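Local atomic coordinates of Bm4233, isoform b (Brugia malayi, PDB entry 6ANY), a protein that probably binds sterols and takes part in lipid transport as a secreted venom allergen-like member of the CAP superfamily, and is a vaccine candidate for lymphatic filariasis. Residues 19-24 / 47-52. Numbering follows the deposited sequence.
Sequences QNNKFR and LLLKWS
The carboxamide of Asn-21 reads the backbone of Leu-49 at both ends. Its OD1 accepts a hydrogen bond from the backbone N of Leu-49 at 2.8 Å, on a lone pair in the carbonyl plane, while its ND2 reaches the O of the same residue at 3.3 Å along an almost straight path, with an N-H...O angle of 178°. The longer bond lies in the amide plane. Because the oxygen must face the N-H and the nitrogen the carbonyl, the pair fixes the flip of the carboxamide, and one side chain satisfies both backbone polar groups of this loop residue. One turn along the helix, Arg-24 grips the carbonyl O of Leu-47 side-on, with NE at 3.0 Å and NH2 at 2.7 Å. That oxygen lies close to the guanidinium plane, and the bend of the arginine chain at chi3 (87°) turns this edge to it. Between the two polar grips enters the side chain of Leu-49, crossing that of Arg-24 at about a right angle. Its CD2 sits over the centre of one guanidinium face, 3.7 Å from CZ of Arg-24, while CD1 abuts the carboxamide of Asn-20, 3.3 Å from CG of that residue. CD2 of Leu-48 packs against ND2 of Asn-21, the two side chains crossing at about a right angle, and Leu-201 of strand 201-202 adjoins both.

Further out, Arg-24 NH1 donates to the carbonyls of Met-138 and Trp-140, and Asn-20 ND2 also binds Met-138 O. Lys-50 pairs through its backbone with His-144, just before strand 145-153, and with Ile-146 within it, the two strands running parallel. The contact joins helix 10-28 to the loop leading into strand 50-51, the outermost strand of the mixed sheet, within the alpha-beta-alpha sandwich characteristic of CAP domains.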
loop_
_atom_site.group_PDB
_atom_site.type_symbol
_atom_site.label_atom_id
_atom_site.label_comp_id
_atom_site.label_asym_id
_atom_site.label_seq_id
_atom_site.Cartn_x
_atom_site.Cartn_y
_atom_site.Cartn_z
ATOM N N GLN A 19 6.138 6.135 4.093
ATOM C CA GLN A 19 6.260 4.752 4.598
ATOM C C GLN A 19 6.132 3.676 3.500
ATOM O O GLN A 19 6.943 2.759 3.426
ATOM C CB GLN A 19 5.252 4.433 5.746
ATOM C CG GLN A 19 5.268 2.976 6.195
ATOM C CD GLN A 19 4.103 2.617 7.115
ATOM O OE1 GLN A 19 2.935 2.759 6.717
ATOM N NE2 GLN A 19 4.401 2.157 8.331
ATOM N N ASN A 20 5.099 3.767 2.694
ATOM C CA ASN A 20 4.844 2.740 1.666
ATOM C C ASN A 20 5.992 2.736 0.628
ATOM O O ASN A 20 6.397 1.692 0.207
ATOM C CB ASN A 20 3.488 2.977 1.000
ATOM C CG ASN A 20 2.899 1.709 0.359
ATOM O OD1 ASN A 20 1.660 1.658 0.187
ATOM N ND2 ASN A 20 3.764 0.718 -0.077
ATOM N N ASN A 21 6.571 3.900 0.330
ATOM C CA ASN A 21 7.649 4.007 -0.638
ATOM C C ASN A 21 8.936 3.522 -0.013
ATOM O O ASN A 21 9.765 2.914 -0.685
ATOM C CB ASN A 21 7.852 5.413 -1.142
ATOM C CG ASN A 21 6.895 5.806 -2.195
ATOM O OD1 ASN A 21 6.395 4.948 -2.972
ATOM N ND2 ASN A 21 6.562 7.090 -2.217
ATOM N N LYS A 22 9.146 3.813 1.254
ATOM C CA LYS A 22 10.278 3.208 1.982
ATOM C C LYS A 22 10.237 1.667 1.974
ATOM O O LYS A 22 11.254 1.001 1.688
ATOM C CB LYS A 22 10.329 3.689 3.420
ATOM C CG LYS A 22 11.380 2.979 4.263
ATOM C CD LYS A 22 11.534 3.727 5.591
ATOM C CE LYS A 22 12.509 3.076 6.576
ATOM N NZ LYS A 22 13.096 4.067 7.525
ATOM N N PHE A 23 9.059 1.114 2.272
ATOM C CA PHE A 23 8.869 -0.317 2.170
ATOM C C PHE A 23 9.253 -0.838 0.806
ATOM O O PHE A 23 9.945 -1.838 0.707
ATOM C CB PHE A 23 7.426 -0.728 2.501
ATOM C CG PHE A 23 7.087 -0.695 3.979
ATOM C CD1 PHE A 23 8.045 -0.930 4.947
ATOM C CD2 PHE A 23 5.796 -0.476 4.385
ATOM C CE1 PHE A 23 7.718 -0.916 6.306
ATOM C CE2 PHE A 23 5.440 -0.459 5.731
ATOM C CZ PHE A 23 6.392 -0.701 6.697
ATOM N N ARG A 24 8.762 -0.171 -0.227
ATOM C CA ARG A 24 8.994 -0.595 -1.584
ATOM C C ARG A 24 10.445 -0.580 -1.928
ATOM O O ARG A 24 10.949 -1.534 -2.499
ATOM C CB ARG A 24 8.195 0.274 -2.538
ATOM C CG ARG A 24 6.757 -0.207 -2.633
ATOM C CD ARG A 24 5.825 0.897 -3.068
ATOM N NE ARG A 24 5.724 1.038 -4.518
ATOM C CZ ARG A 24 4.914 0.349 -5.320
ATOM N NH1 ARG A 24 4.036 -0.523 -4.825
ATOM N NH2 ARG A 24 4.900 0.630 -6.634
ATOM N N LEU A 47 7.389 1.336 -9.116
ATOM C CA LEU A 47 6.962 2.741 -9.194
ATOM C C LEU A 47 6.897 3.443 -7.835
ATOM O O LEU A 47 6.510 2.832 -6.817
ATOM C CB LEU A 47 5.609 2.861 -9.919
ATOM C CG LEU A 47 5.628 2.363 -11.371
ATOM C CD1 LEU A 47 4.258 2.405 -12.025
ATOM C CD2 LEU A 47 6.698 3.109 -12.215
ATOM N N LEU A 48 7.252 4.726 -7.834
ATOM C CA LEU A 48 7.168 5.539 -6.658
ATOM C C LEU A 48 5.690 6.007 -6.461
ATOM O O LEU A 48 5.096 6.674 -7.306
ATOM C CB LEU A 48 8.099 6.716 -6.769
ATOM C CG LEU A 48 8.393 7.503 -5.482
ATOM C CD1 LEU A 48 9.789 8.103 -5.468
ATOM C CD2 LEU A 48 7.458 8.670 -5.340
ATOM N N LEU A 49 5.102 5.616 -5.350
ATOM C CA LEU A 49 3.692 5.976 -5.078
ATOM C C LEU A 49 3.476 7.473 -4.927
ATOM O O LEU A 49 4.260 8.152 -4.323
ATOM C CB LEU A 49 3.135 5.242 -3.860
ATOM C CG LEU A 49 3.224 3.738 -3.856
ATOM C CD1 LEU A 49 2.630 3.188 -2.548
ATOM C CD2 LEU A 49 2.501 3.140 -5.054
ATOM N N LYS A 50 2.417 7.982 -5.555
ATOM C CA LYS A 50 2.016 9.385 -5.416
ATOM C C LYS A 50 0.651 9.365 -4.716
ATOM O O LYS A 50 -0.191 8.484 -4.978
ATOM C CB LYS A 50 1.809 10.027 -6.791
ATOM C CG LYS A 50 2.990 10.014 -7.765
ATOM C CD LYS A 50 4.091 10.929 -7.288
ATOM C CE LYS A 50 3.625 12.361 -7.436
ATOM N NZ LYS A 50 4.583 13.374 -6.925
ATOM N N TRP A 51 0.406 10.364 -3.891
ATOM C CA TRP A 51 -0.861 10.597 -3.297
ATOM C C TRP A 51 -1.855 11.081 -4.295
ATOM O O TRP A 51 -1.589 12.055 -5.047
ATOM C CB TRP A 51 -0.769 11.600 -2.148
ATOM C CG TRP A 51 -2.037 11.604 -1.294
ATOM C CD1 TRP A 51 -3.065 12.436 -1.437
ATOM C CD2 TRP A 51 -2.412 10.692 -0.233
ATOM N NE1 TRP A 51 -4.083 12.133 -0.557
ATOM C CE2 TRP A 51 -3.669 11.103 0.235
ATOM C CE3 TRP A 51 -1.776 9.639 0.416
ATOM C CZ2 TRP A 51 -4.322 10.481 1.287
ATOM C CZ3 TRP A 51 -2.440 9.037 1.482
ATOM C CH2 TRP A 51 -3.705 9.466 1.889
ATOM N N SER A 52 -3.047 10.466 -4.273
ATOM C CA SER A 52 -4.159 10.894 -5.155
ATOM C C SER A 52 -5.385 11.297 -4.270
ATOM O O SER A 52 -5.883 10.453 -3.484
ATOM C CB SER A 52 -4.528 9.745 -6.119
ATOM O OG SER A 52 -5.783 9.954 -6.720
#